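Local structure of DR2417 (Deinococcus radiodurans, 4XWW) at residues T165-V170 / G202-I207; R239-T244 / I332-G337; D338-S343 / I364-V369; P396-P401 / G438-R443. The protein probably acts as a metal-dependent ribonuclease that degrades RNA as a 5'-3' exonuclease, may also cleave it internally, and probably takes part in rRNA maturation. All coordinates share one frame; numbering follows the deposited sequence.

Contact 1: residues T165-V170 / G202-I207; sequences TPVGDV and GVLLLI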
loop_
_atom_site.group_PDB
_atom_site.type_symbol
_atom_site.label_atom_id
_atom_site.label_comp_id
_atom_site.label_asym_id
_atom_site.label_seq_id
_atom_site.Cartn_x
_atom_site.Cartn_y
_atom_site.Cartn_z
ATOM N N THR A 165 -40.700 11.866 -4.168
ATOM C CA THR A 165 -41.103 11.141 -5.368
ATOM C C THR A 165 -42.542 10.658 -5.195
ATOM O O THR A 165 -43.074 10.726 -4.096
ATOM C CB THR A 165 -40.186 9.934 -5.637
ATOM O OG1 THR A 165 -40.616 8.822 -4.852
ATOM C CG2 THR A 165 -38.724 10.263 -5.305
ATOM N N PRO A 166 -43.174 10.163 -6.278
ATOM C CA PRO A 166 -44.540 9.642 -6.120
ATOM C C PRO A 166 -44.690 8.450 -5.157
ATOM O O PRO A 166 -45.808 8.164 -4.719
ATOM C CB PRO A 166 -44.911 9.202 -7.543
ATOM C CG PRO A 166 -44.071 10.056 -8.419
ATOM C CD PRO A 166 -42.783 10.253 -7.698
ATOM N N VAL A 167 -43.607 7.749 -4.837
ATOM C CA VAL A 167 -43.745 6.592 -3.958
ATOM C C VAL A 167 -43.399 6.963 -2.511
ATOM O O VAL A 167 -43.612 6.171 -1.588
ATOM C CB VAL A 167 -42.854 5.404 -4.406
ATOM C CG1 VAL A 167 -43.135 5.023 -5.855
ATOM C CG2 VAL A 167 -41.382 5.747 -4.208
ATOM N N GLY A 168 -42.842 8.158 -2.322
ATOM C CA GLY A 168 -42.409 8.594 -1.012
ATOM C C GLY A 168 -41.067 9.304 -1.052
ATOM O O GLY A 168 -40.581 9.654 -2.126
ATOM N N ASP A 169 -40.461 9.510 0.117
ATOM C CA ASP A 169 -39.240 10.312 0.204
ATOM C C ASP A 169 -37.969 9.495 0.358
ATOM O O ASP A 169 -37.917 8.575 1.161
ATOM C CB ASP A 169 -39.304 11.283 1.384
ATOM C CG ASP A 169 -40.372 12.340 1.233
ATOM O OD1 ASP A 169 -40.949 12.482 0.137
ATOM O OD2 ASP A 169 -40.617 13.034 2.237
ATOM N N VAL A 170 -36.937 9.881 -0.389
ATOM C CA VAL A 170 -35.588 9.355 -0.214
ATOM C C VAL A 170 -34.750 10.421 0.491
ATOM O O VAL A 170 -34.694 11.564 0.036
ATOM C CB VAL A 170 -34.931 8.993 -1.570
ATOM C CG1 VAL A 170 -33.465 8.479 -1.373
ATOM C CG2 VAL A 170 -35.797 7.983 -2.359
ATOM N N GLY A 202 -41.739 10.873 7.499
ATOM C CA GLY A 202 -41.598 9.541 6.941
ATOM C C GLY A 202 -40.473 9.513 5.917
ATOM O O GLY A 202 -40.529 10.225 4.921
ATOM N N VAL A 203 -39.428 8.731 6.178
ATOM C CA VAL A 203 -38.390 8.475 5.183
ATOM C C VAL A 203 -38.592 7.051 4.638
ATOM O O VAL A 203 -38.485 6.079 5.386
ATOM C CB VAL A 203 -36.968 8.624 5.784
ATOM C CG1 VAL A 203 -35.878 8.183 4.778
ATOM C CG2 VAL A 203 -36.729 10.065 6.259
ATOM N N LEU A 204 -38.930 6.925 3.355
ATOM C CA LEU A 204 -39.057 5.595 2.743
ATOM C C LEU A 204 -37.704 4.901 2.573
ATOM O O LEU A 204 -37.542 3.708 2.885
ATOM C CB LEU A 204 -39.755 5.706 1.384
ATOM C CG LEU A 204 -39.951 4.386 0.628
ATOM C CD1 LEU A 204 -40.857 3.449 1.417
ATOM C CD2 LEU A 204 -40.556 4.659 -0.729
ATOM N N LEU A 205 -36.737 5.645 2.057
ATOM C CA LEU A 205 -35.412 5.097 1.805
ATOM C C LEU A 205 -34.341 6.038 2.322
ATOM O O LEU A 205 -34.346 7.228 2.014
ATOM C CB LEU A 205 -35.200 4.850 0.310
ATOM C CG LEU A 205 -33.780 4.459 -0.103
ATOM C CD1 LEU A 205 -33.433 3.095 0.466
ATOM C CD2 LEU A 205 -33.696 4.457 -1.615
ATOM N N LEU A 206 -33.422 5.490 3.111
ATOM C CA LEU A 206 -32.223 6.225 3.498
ATOM C C LEU A 206 -31.001 5.735 2.700
ATOM O O LEU A 206 -30.765 4.520 2.573
ATOM C CB LEU A 206 -31.956 6.070 4.995
ATOM C CG LEU A 206 -30.591 6.595 5.473
ATOM C CD1 LEU A 206 -30.562 8.139 5.420
ATOM C CD2 LEU A 206 -30.294 6.102 6.886
ATOM N N ILE A 207 -30.255 6.683 2.143
ATOM C CA ILE A 207 -28.957 6.397 1.527
ATOM C C ILE A 207 -27.891 7.111 2.354
ATOM O O ILE A 207 -27.914 8.345 2.482
ATOM C CB ILE A 207 -28.932 6.862 0.039
ATOM C CG1 ILE A 207 -30.098 6.255 -0.754
ATOM C CG2 ILE A 207 -27.585 6.521 -0.628
ATOM C CD1 ILE A 207 -30.168 6.792 -2.172
HETATM O O HOH W 1 -39.242 13.163 4.597
HETATM O O HOH W 2 -41.774 8.873 2.571
#
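Val170 forms the apolar centre, meeting both Leu205 and Ile207 through its CG1 methyl. That branch stands anti to the backbone N (chi1 178°), and it brings Val170 CG1 to 3.8 Å from Ile207 CD1. Leu205 runs beside Val170 and points the same way, with its CD2 as the touching atom. Leu19 and Val21 of strand 19-23 cover this face from the facing sheet. Further toward the strand starts, Leu204 crosses Val167 at about a right angle, with Leu204 CD2 3.7 Å from Val167 CG2. At this other end of 165-170, an ST turn at Thr165, whose OG1 accepts from Val167 N and donates to Gly168 O, lies in the type I turn that joins strands 159-165 and 168-172.

Outside the methyls, Asp169 O takes a fairly straight bond from Leu205 N (3.3 Å, 164°) and a shorter but strongly bent, weak one from Leu204 N. Parallel pairing thus starts at Val170 and Leu205, after the crossover from strand 168-172 through helix 192-201 to strand 205-209, a beta-alpha-beta unit of the metallo-beta-lactamase domain. At the polar edge, where the segment leading out of helix 192-201 has not yet joined the sheet, a water accepts from Asp169 N at 2.9 Å and donates to Gly202 O at 3.0 Å. A second water donates to Asp169 OD2 (2.7 Å) and Gly202 O. The chemistry implies direct backbone bonds next to the aliphatic core, water bridges at the Asp169 and Gly202 edge.

Contact 2: residues R239-T244 / I332-G337; sequences RVFLTT and IALRRG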
loop_
_atom_site.group_PDB
_atom_site.type_symbol
_atom_site.label_atom_id
_atom_site.label_comp_id
_atom_site.label_asym_id
_atom_site.label_seq_id
_atom_site.Cartn_x
_atom_site.Cartn_y
_atom_site.Cartn_z
ATOM N N ARG A 239 10.811 27.502 11.506
ATOM C CA ARG A 239 9.814 27.497 10.437
ATOM C C ARG A 239 8.838 26.323 10.592
ATOM O O ARG A 239 9.199 25.258 11.100
ATOM C CB ARG A 239 10.499 27.424 9.066
ATOM C CG ARG A 239 11.387 28.586 8.732
ATOM C CD ARG A 239 11.782 28.562 7.256
ATOM N NE ARG A 239 12.520 27.340 6.942
ATOM C CZ ARG A 239 13.146 27.108 5.792
ATOM N NH1 ARG A 239 13.145 28.024 4.837
ATOM N NH2 ARG A 239 13.781 25.959 5.602
ATOM N N VAL A 240 7.605 26.510 10.142
ATOM C CA VAL A 240 6.611 25.439 10.118
ATOM C C VAL A 240 6.133 25.248 8.686
ATOM O O VAL A 240 5.765 26.219 8.002
ATOM C CB VAL A 240 5.395 25.732 11.039
ATOM C CG1 VAL A 240 4.317 24.641 10.929
ATOM C CG2 VAL A 240 5.831 25.940 12.477
ATOM N N PHE A 241 6.145 23.995 8.249
ATOM C CA PHE A 241 5.523 23.566 7.007
ATOM C C PHE A 241 4.391 22.638 7.361
ATOM O O PHE A 241 4.545 21.736 8.188
ATOM C CB PHE A 241 6.518 22.851 6.085
ATOM C CG PHE A 241 7.727 23.670 5.713
ATOM C CD1 PHE A 241 8.741 23.901 6.635
ATOM C CD2 PHE A 241 7.870 24.184 4.434
ATOM C CE1 PHE A 241 9.865 24.658 6.288
ATOM C CE2 PHE A 241 8.987 24.922 4.076
ATOM C CZ PHE A 241 9.981 25.170 5.006
ATOM N N LEU A 242 3.235 22.848 6.746
ATOM C CA LEU A 242 2.099 21.991 7.012
ATOM C C LEU A 242 1.461 21.580 5.687
ATOM O O LEU A 242 1.353 22.397 4.788
ATOM C CB LEU A 242 1.077 22.717 7.907
ATOM C CG LEU A 242 -0.181 21.941 8.288
ATOM C CD1 LEU A 242 -0.662 22.400 9.670
ATOM C CD2 LEU A 242 -1.307 22.140 7.242
ATOM N N THR A 243 1.060 20.316 5.577
ATOM C CA THR A 243 0.324 19.840 4.403
ATOM C C THR A 243 -0.982 19.234 4.828
ATOM O O THR A 243 -1.106 18.664 5.911
ATOM C CB THR A 243 1.140 18.801 3.584
ATOM O OG1 THR A 243 0.443 18.478 2.374
ATOM C CG2 THR A 243 1.359 17.509 4.386
ATOM N N THR A 244 -2.000 19.419 3.983
ATOM C CA THR A 244 -3.303 18.838 4.186
ATOM C C THR A 244 -3.919 18.808 2.780
ATOM O O THR A 244 -3.259 19.218 1.826
ATOM C CB THR A 244 -4.128 19.673 5.186
ATOM O OG1 THR A 244 -5.316 18.979 5.557
ATOM C CG2 THR A 244 -4.462 21.032 4.591
ATOM N N ILE A 332 12.916 26.618 -2.016
ATOM C CA ILE A 332 12.926 26.372 -0.584
ATOM C C ILE A 332 13.739 25.109 -0.275
ATOM O O ILE A 332 13.652 24.104 -0.982
ATOM C CB ILE A 332 11.488 26.224 -0.018
ATOM C CG1 ILE A 332 10.606 27.413 -0.409
ATOM C CG2 ILE A 332 11.517 26.066 1.494
ATOM C CD1 ILE A 332 9.106 27.140 -0.215
ATOM N N ALA A 333 14.524 25.160 0.792
ATOM C CA ALA A 333 15.265 23.993 1.248
ATOM C C ALA A 333 15.027 23.719 2.731
ATOM O O ALA A 333 15.253 24.588 3.568
ATOM C CB ALA A 333 16.750 24.181 0.978
ATOM N N LEU A 334 14.575 22.505 3.048
ATOM C CA LEU A 334 14.390 22.096 4.438
ATOM C C LEU A 334 15.724 22.008 5.174
ATOM O O LEU A 334 16.775 21.811 4.554
ATOM C CB LEU A 334 13.674 20.747 4.512
ATOM C CG LEU A 334 12.226 20.757 4.003
ATOM C CD1 LEU A 334 11.550 19.437 4.276
ATOM C CD2 LEU A 334 11.429 21.880 4.631
ATOM N N ARG A 335 15.677 22.157 6.496
ATOM C CA ARG A 335 16.881 22.045 7.330
ATOM C C ARG A 335 16.518 21.654 8.762
ATOM O O ARG A 335 15.359 21.803 9.182
ATOM C CB ARG A 335 17.675 23.361 7.322
ATOM C CG ARG A 335 16.844 24.629 7.529
ATOM C CD ARG A 335 17.749 25.874 7.591
ATOM N NE ARG A 335 17.076 27.092 7.127
ATOM C CZ ARG A 335 16.367 27.905 7.903
ATOM N NH1 ARG A 335 16.220 27.641 9.195
ATOM N NH2 ARG A 335 15.811 28.997 7.394
ATOM N N ARG A 336 17.505 21.161 9.510
ATOM C CA ARG A 336 17.303 20.859 10.926
ATOM C C ARG A 336 16.755 22.073 11.645
ATOM O O ARG A 336 17.312 23.154 11.518
ATOM C CB ARG A 336 18.603 20.439 11.595
ATOM C CG ARG A 336 18.826 18.968 11.645
ATOM C CD ARG A 336 20.206 18.602 12.176
ATOM N NE ARG A 336 20.801 17.621 11.279
ATOM C CZ ARG A 336 20.431 16.349 11.243
ATOM N NH1 ARG A 336 19.496 15.912 12.073
ATOM N NH2 ARG A 336 21.010 15.512 10.394
ATOM N N GLY A 337 15.686 21.888 12.413
ATOM C CA GLY A 337 15.046 22.996 13.091
ATOM C C GLY A 337 13.664 23.275 12.527
ATOM O O GLY A 337 12.785 23.741 13.245
HETATM O O HOH W 3 10.294 24.627 13.654
HETATM O O HOH W 4 14.843 27.681 2.457
#
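Arg239 lays its guanidinium flat over that of Arg335, the centres 3.9 Å apart and the planes only 12° from parallel. Arg335 NH2 sits over the middle of one face of the Arg239 group, and Phe241 CZ covers the opposite face. Two cations can probably stack this closely because each has an acid to answer it: Asp338 OD2 bridges to Arg239 NH2, and Asp303 to Arg335 NH1. A bend at chi3 turns the Arg239 head toward the 332-337 loop, where NH2 gives a bond to Ala333 O (2.9 Å) that lies in the guanidinium plane but approaches from above the carbonyl plane. A water accepting from both Arg239 NH1 and Ala333 N further fixes the rotation of the group.

The loop thereby closes over one end of strand 240-243, the middle strand of the five-stranded parallel sheet of the beta-CASP domain. Behind the arginines, Leu334 CD2 makes a CH-pi contact over a face of Phe241, 3.7 Å from the ring centroid. Ile332 comes at the ring edge instead, with CG2 3.8 Å from Phe241 CE2. Near Gly337 a second water donates to Arg239 O at 2.8 Å and to Gly337 O at 2.7 Å.

Contact 3: residues D338-S343 / I364-V369; sequences DTVILS and IGVDVV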
loop_
_atom_site.group_PDB
_atom_site.type_symbol
_atom_site.label_atom_id
_atom_site.label_comp_id
_atom_site.label_asym_id
_atom_site.label_seq_id
_atom_site.Cartn_x
_atom_site.Cartn_y
_atom_site.Cartn_z
ATOM N N ASP A 338 13.478 23.003 11.238
ATOM C CA ASP A 338 12.142 23.057 10.633
ATOM C C ASP A 338 11.197 22.041 11.256
ATOM O O ASP A 338 11.614 20.955 11.674
ATOM C CB ASP A 338 12.199 22.800 9.114
ATOM C CG ASP A 338 12.850 23.944 8.335
ATOM O OD1 ASP A 338 12.878 25.078 8.851
ATOM O OD2 ASP A 338 13.369 23.713 7.218
ATOM N N THR A 339 9.914 22.388 11.283
ATOM C CA THR A 339 8.861 21.458 11.666
ATOM C C THR A 339 7.966 21.184 10.467
ATOM O O THR A 339 7.486 22.120 9.822
ATOM C CB THR A 339 8.026 22.010 12.845
ATOM O OG1 THR A 339 8.903 22.264 13.956
ATOM C CG2 THR A 339 6.965 21.009 13.277
ATOM N N VAL A 340 7.741 19.907 10.170
ATOM C CA VAL A 340 6.784 19.545 9.121
ATOM C C VAL A 340 5.609 18.803 9.731
ATOM O O VAL A 340 5.779 17.812 10.449
ATOM C CB VAL A 340 7.421 18.699 8.021
ATOM C CG1 VAL A 340 6.321 18.170 7.047
ATOM C CG2 VAL A 340 8.440 19.534 7.288
ATOM N N ILE A 341 4.405 19.313 9.475
ATOM C CA ILE A 341 3.193 18.708 10.010
ATOM C C ILE A 341 2.380 18.092 8.876
ATOM O O ILE A 341 2.007 18.787 7.921
ATOM C CB ILE A 341 2.311 19.740 10.744
ATOM C CG1 ILE A 341 3.056 20.403 11.911
ATOM C CG2 ILE A 341 0.988 19.108 11.211
ATOM C CD1 ILE A 341 2.349 21.687 12.421
ATOM N N LEU A 342 2.090 16.801 8.998
ATOM C CA LEU A 342 1.182 16.126 8.072
ATOM C C LEU A 342 -0.216 16.125 8.675
ATOM O O LEU A 342 -0.538 15.275 9.501
ATOM C CB LEU A 342 1.651 14.687 7.786
ATOM C CG LEU A 342 3.124 14.542 7.405
ATOM C CD1 LEU A 342 3.491 13.080 7.029
ATOM C CD2 LEU A 342 3.495 15.474 6.299
ATOM N N SER A 343 -1.026 17.114 8.294
ATOM C CA SER A 343 -2.390 17.247 8.804
ATOM C C SER A 343 -3.317 16.419 7.920
ATOM O O SER A 343 -4.152 16.960 7.198
ATOM C CB SER A 343 -2.809 18.723 8.838
ATOM O OG SER A 343 -4.038 18.917 9.529
ATOM N N ILE A 364 16.534 14.381 6.935
ATOM C CA ILE A 364 16.962 15.775 6.824
ATOM C C ILE A 364 17.181 16.327 8.227
ATOM O O ILE A 364 18.100 17.127 8.457
ATOM C CB ILE A 364 15.932 16.633 6.050
ATOM C CG1 ILE A 364 15.942 16.251 4.567
ATOM C CG2 ILE A 364 16.246 18.133 6.188
ATOM C CD1 ILE A 364 14.839 16.924 3.743
ATOM N N GLY A 365 16.345 15.879 9.154
ATOM C CA GLY A 365 16.444 16.286 10.544
ATOM C C GLY A 365 15.372 17.261 10.983
ATOM O O GLY A 365 15.474 17.876 12.041
ATOM N N VAL A 366 14.323 17.391 10.185
ATOM C CA VAL A 366 13.202 18.226 10.601
ATOM C C VAL A 366 12.400 17.483 11.681
ATOM O O VAL A 366 12.455 16.252 11.796
ATOM C CB VAL A 366 12.294 18.630 9.408
ATOM C CG1 VAL A 366 13.137 19.046 8.209
ATOM C CG2 VAL A 366 11.312 17.517 9.042
ATOM N N ASP A 367 11.711 18.240 12.516
ATOM C CA ASP A 367 10.756 17.643 13.430
ATOM C C ASP A 367 9.522 17.258 12.623
ATOM O O ASP A 367 8.976 18.090 11.910
ATOM C CB ASP A 367 10.398 18.611 14.562
ATOM C CG ASP A 367 11.602 18.987 15.413
ATOM O OD1 ASP A 367 12.703 18.461 15.156
ATOM O OD2 ASP A 367 11.445 19.806 16.344
ATOM N N VAL A 368 9.092 15.996 12.714
ATOM C CA VAL A 368 8.007 15.501 11.877
ATOM C C VAL A 368 6.823 15.162 12.759
ATOM O O VAL A 368 6.947 14.394 13.719
ATOM C CB VAL A 368 8.405 14.246 11.065
ATOM C CG1 VAL A 368 7.434 14.044 9.899
ATOM C CG2 VAL A 368 9.850 14.349 10.579
ATOM N N VAL A 369 5.674 15.731 12.411
ATOM C CA VAL A 369 4.479 15.683 13.240
ATOM C C VAL A 369 3.319 15.108 12.436
ATOM O O VAL A 369 2.937 15.669 11.403
ATOM C CB VAL A 369 4.124 17.106 13.754
ATOM C CG1 VAL A 369 2.802 17.105 14.492
ATOM C CG2 VAL A 369 5.235 17.623 14.652
HETATM O O HOH W 5 9.193 21.243 16.563
#
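Thr339 with Asp367, and Ile341 with Val369, share one face of the sheet, while Val340 and Val368 occupy the opposite one. The flat peptide groups between these faces are bonded in parallel register. This is the beta-alpha-beta unit of strand 339-342, helix 351-364 and strand 367-369 that finishes the parallel sheet of the beta-CASP domain, with 367-369 as its outermost strand in this chain.

Four backbone bonds hold the pair, alternately given and taken: Asp367 N to Asp338 O (2.8 Å), Val340 N to Asp367 O, Val369 N to Val340 O, and Leu342 N to Val369 O. The donors sit nearly along the C=O axis, and the strand axes diverge by only 15°.

On the Val340 face, Val366 CG2 reaches Val340 CG2 at 3.9 Å. The chi1 of Val366 (-44°) places its CG2 between the backbone N and the carbonyl carbon, turned toward Val340, while its CG1 swings to the CB of Asp338. Leu361 of the connecting helix packs on the same valines. Across the sheet, Ile341 and Val369 lie side by side, Ile341 CG1 against Val369 CB at 3.9 Å, under Ile232, Leu229 and Ile233 of helix 222-234. Aliphatic side chains, most of them buried, line both sides, whereas the start of the outer strand is exposed at Asp367. There the hydroxyl of Thr339 and the Asp367 carboxylate are linked by one water, which donates to Thr339 OG1 at 2.8 Å and to Asp367 OD2 at 2.7 Å.

Contact 4: residues P396-P401 / G438-R443; sequences PKFFLP and GPDEFR
Phe442 carries its CG anti to the backbone N (chi1 -171°), whereas Phe398 holds its own anti to the carbonyl carbon (chi1 -62°), and from facing strands the two side chains slide past each other in opposite directions. Each ring therefore receives the other residue's methylene in place of its ring. Phe442 CB stands 3.4 Å from the centroid of the Phe398 ring, and Phe398 CB 3.6 Å from that of Phe442, both over the face as reciprocal CH-pi contacts. The rings themselves are nearly parallel, with planes at 20°, but are displaced until they barely overlap.

The second face of Phe398 is covered by Lys397 CG, which sandwiches the ring between its sequence neighbour and Phe442. At the edge of the Phe442 ring, Leu400 CG comes within 3.7 Å of CZ. Gly438 O meets the edge of Phe398.

The rest of the Lys397 chain is extended beyond CG and takes its ammonium to the turn at Pro439 and Asp440. Lys397 NZ bonds to Pro439 O at 2.6 Å, in the carbonyl plane and on a lone pair, and makes a salt bridge to Asp440 OD1 at 2.8 Å, approaching on the anti side and out of the carboxylate plane. Lys424 also bridges to that oxygen, so two positive groups share it.

Strands 398-402 and 441-447 belong to different sheets and face one another without backbone pairing, the aromatic pair filling the space between layers: the beta-sandwich core of the metallo-beta-lactamase fold.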
loop_
_atom_site.group_PDB
_atom_site.type_symbol
_atom_site.label_atom_id
_atom_site.label_comp_id
_atom_site.label_asym_id
_atom_site.label_seq_id
_atom_site.Cartn_x
_atom_site.Cartn_y
_atom_site.Cartn_z
ATOM N N PRO A 396 -35.786 4.937 8.828
ATOM C CA PRO A 396 -36.194 4.652 7.449
ATOM C C PRO A 396 -36.814 3.267 7.298
ATOM O O PRO A 396 -36.454 2.325 8.011
ATOM C CB PRO A 396 -34.875 4.735 6.681
ATOM C CG PRO A 396 -33.893 4.197 7.658
ATOM C CD PRO A 396 -34.335 4.733 9.008
ATOM N N LYS A 397 -37.730 3.131 6.355
ATOM C CA LYS A 397 -38.285 1.819 6.076
ATOM C C LYS A 397 -37.239 0.967 5.372
ATOM O O LYS A 397 -37.065 -0.203 5.701
ATOM C CB LYS A 397 -39.552 1.921 5.232
ATOM C CG LYS A 397 -40.240 0.575 4.993
ATOM C CD LYS A 397 -41.678 0.776 4.461
ATOM C CE LYS A 397 -42.429 -0.565 4.382
ATOM N NZ LYS A 397 -43.759 -0.462 3.717
ATOM N N PHE A 398 -36.525 1.563 4.420
ATOM C CA PHE A 398 -35.548 0.814 3.634
ATOM C C PHE A 398 -34.190 1.508 3.675
ATOM O O PHE A 398 -34.122 2.715 3.892
ATOM C CB PHE A 398 -36.058 0.661 2.207
ATOM C CG PHE A 398 -37.354 -0.118 2.119
ATOM C CD1 PHE A 398 -37.429 -1.391 2.651
ATOM C CD2 PHE A 398 -38.483 0.423 1.513
ATOM C CE1 PHE A 398 -38.612 -2.122 2.575
ATOM C CE2 PHE A 398 -39.678 -0.296 1.437
ATOM C CZ PHE A 398 -39.739 -1.577 1.971
ATOM N N PHE A 399 -33.105 0.760 3.493
ATOM C CA PHE A 399 -31.788 1.334 3.707
ATOM C C PHE A 399 -30.784 0.846 2.658
ATOM O O PHE A 399 -30.657 -0.362 2.416
ATOM C CB PHE A 399 -31.340 1.001 5.138
ATOM C CG PHE A 399 -29.959 1.482 5.502
ATOM C CD1 PHE A 399 -29.495 2.723 5.097
ATOM C CD2 PHE A 399 -29.149 0.691 6.297
ATOM C CE1 PHE A 399 -28.213 3.149 5.461
ATOM C CE2 PHE A 399 -27.883 1.104 6.670
ATOM C CZ PHE A 399 -27.408 2.331 6.247
ATOM N N LEU A 400 -30.088 1.807 2.036
ATOM C CA LEU A 400 -29.014 1.544 1.082
ATOM C C LEU A 400 -27.704 2.139 1.569
ATOM O O LEU A 400 -27.413 3.303 1.304
ATOM C CB LEU A 400 -29.320 2.139 -0.297
ATOM C CG LEU A 400 -30.200 1.413 -1.303
ATOM C CD1 LEU A 400 -30.281 2.249 -2.580
ATOM C CD2 LEU A 400 -29.627 0.040 -1.613
ATOM N N PRO A 401 -26.897 1.340 2.274
ATOM C CA PRO A 401 -25.573 1.846 2.657
ATOM C C PRO A 401 -24.725 2.067 1.405
ATOM O O PRO A 401 -24.675 1.207 0.516
ATOM C CB PRO A 401 -25.017 0.736 3.555
ATOM C CG PRO A 401 -25.856 -0.484 3.225
ATOM C CD PRO A 401 -27.210 0.045 2.894
ATOM N N GLY A 438 -40.802 1.000 -3.800
ATOM C CA GLY A 438 -42.192 1.390 -3.691
ATOM C C GLY A 438 -42.555 1.491 -2.224
ATOM O O GLY A 438 -41.721 1.234 -1.362
ATOM N N PRO A 439 -43.804 1.876 -1.928
ATOM C CA PRO A 439 -44.233 2.017 -0.533
ATOM C C PRO A 439 -43.967 0.773 0.315
ATOM O O PRO A 439 -43.687 0.909 1.507
ATOM C CB PRO A 439 -45.735 2.288 -0.672
ATOM C CG PRO A 439 -45.809 3.058 -1.960
ATOM C CD PRO A 439 -44.827 2.369 -2.868
ATOM N N ASP A 440 -44.039 -0.411 -0.290
ATOM C CA ASP A 440 -43.683 -1.646 0.397
ATOM C C ASP A 440 -42.873 -2.567 -0.510
ATOM O O ASP A 440 -43.015 -3.788 -0.456
ATOM C CB ASP A 440 -44.927 -2.384 0.898
ATOM C CG ASP A 440 -44.584 -3.423 1.951
ATOM O OD1 ASP A 440 -43.722 -3.110 2.798
ATOM O OD2 ASP A 440 -45.138 -4.546 1.921
ATOM N N GLU A 441 -42.038 -1.976 -1.358
ATOM C CA GLU A 441 -41.184 -2.753 -2.248
ATOM C C GLU A 441 -39.767 -2.237 -2.149
ATOM O O GLU A 441 -39.545 -1.034 -2.130
ATOM C CB GLU A 441 -41.665 -2.673 -3.701
ATOM C CG GLU A 441 -40.785 -3.474 -4.674
ATOM C CD GLU A 441 -41.318 -3.482 -6.099
ATOM O OE1 GLU A 441 -42.420 -2.938 -6.323
ATOM O OE2 GLU A 441 -40.638 -4.040 -6.991
ATOM N N PHE A 442 -38.817 -3.157 -2.095
ATOM C CA PHE A 442 -37.409 -2.798 -2.020
ATOM C C PHE A 442 -36.600 -4.012 -2.443
ATOM O O PHE A 442 -36.343 -4.916 -1.644
ATOM C CB PHE A 442 -37.046 -2.346 -0.606
ATOM C CG PHE A 442 -35.651 -1.753 -0.487
ATOM C CD1 PHE A 442 -35.265 -0.699 -1.311
ATOM C CD2 PHE A 442 -34.752 -2.223 0.455
ATOM C CE1 PHE A 442 -33.994 -0.131 -1.200
ATOM C CE2 PHE A 442 -33.482 -1.662 0.571
ATOM C CZ PHE A 442 -33.108 -0.616 -0.259
ATOM N N ARG A 443 -36.224 -4.048 -3.715
ATOM C CA ARG A 443 -35.507 -5.201 -4.248
ATOM C C ARG A 443 -34.683 -4.833 -5.469
ATOM O O ARG A 443 -34.970 -3.853 -6.153
ATOM C CB ARG A 443 -36.498 -6.309 -4.619
ATOM C CG ARG A 443 -37.502 -5.847 -5.641
ATOM C CD ARG A 443 -38.497 -6.925 -6.040
ATOM N NE ARG A 443 -39.271 -6.484 -7.196
ATOM C CZ ARG A 443 -39.017 -6.847 -8.450
ATOM N NH1 ARG A 443 -38.019 -7.676 -8.716
ATOM N NH2 ARG A 443 -39.772 -6.383 -9.438
#

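From the N terminus, contact 1 is met first, closing the 31-residue excursion between strands 168-172 and 205-209. Contact 2 then spans 87 intervening residues to bring the 332-337 loop back to strand 240-243, and contact 3 closes a short helical crossover immediately after it. Contact 4 comes last; it closes a 36-residue excursion and ties the two sheets of the metallo-beta-lactamase fold face to face. The four run in series, so none nests in or crosses another. In space they form two pairs: contacts 2 and 3 share the beta-CASP sheet through neighbouring strands 240-243 and 339-342, while contacts 1 and 4 meet through adjacent strands 205-209 and 398-402, with centres about 50 Å from the other pair.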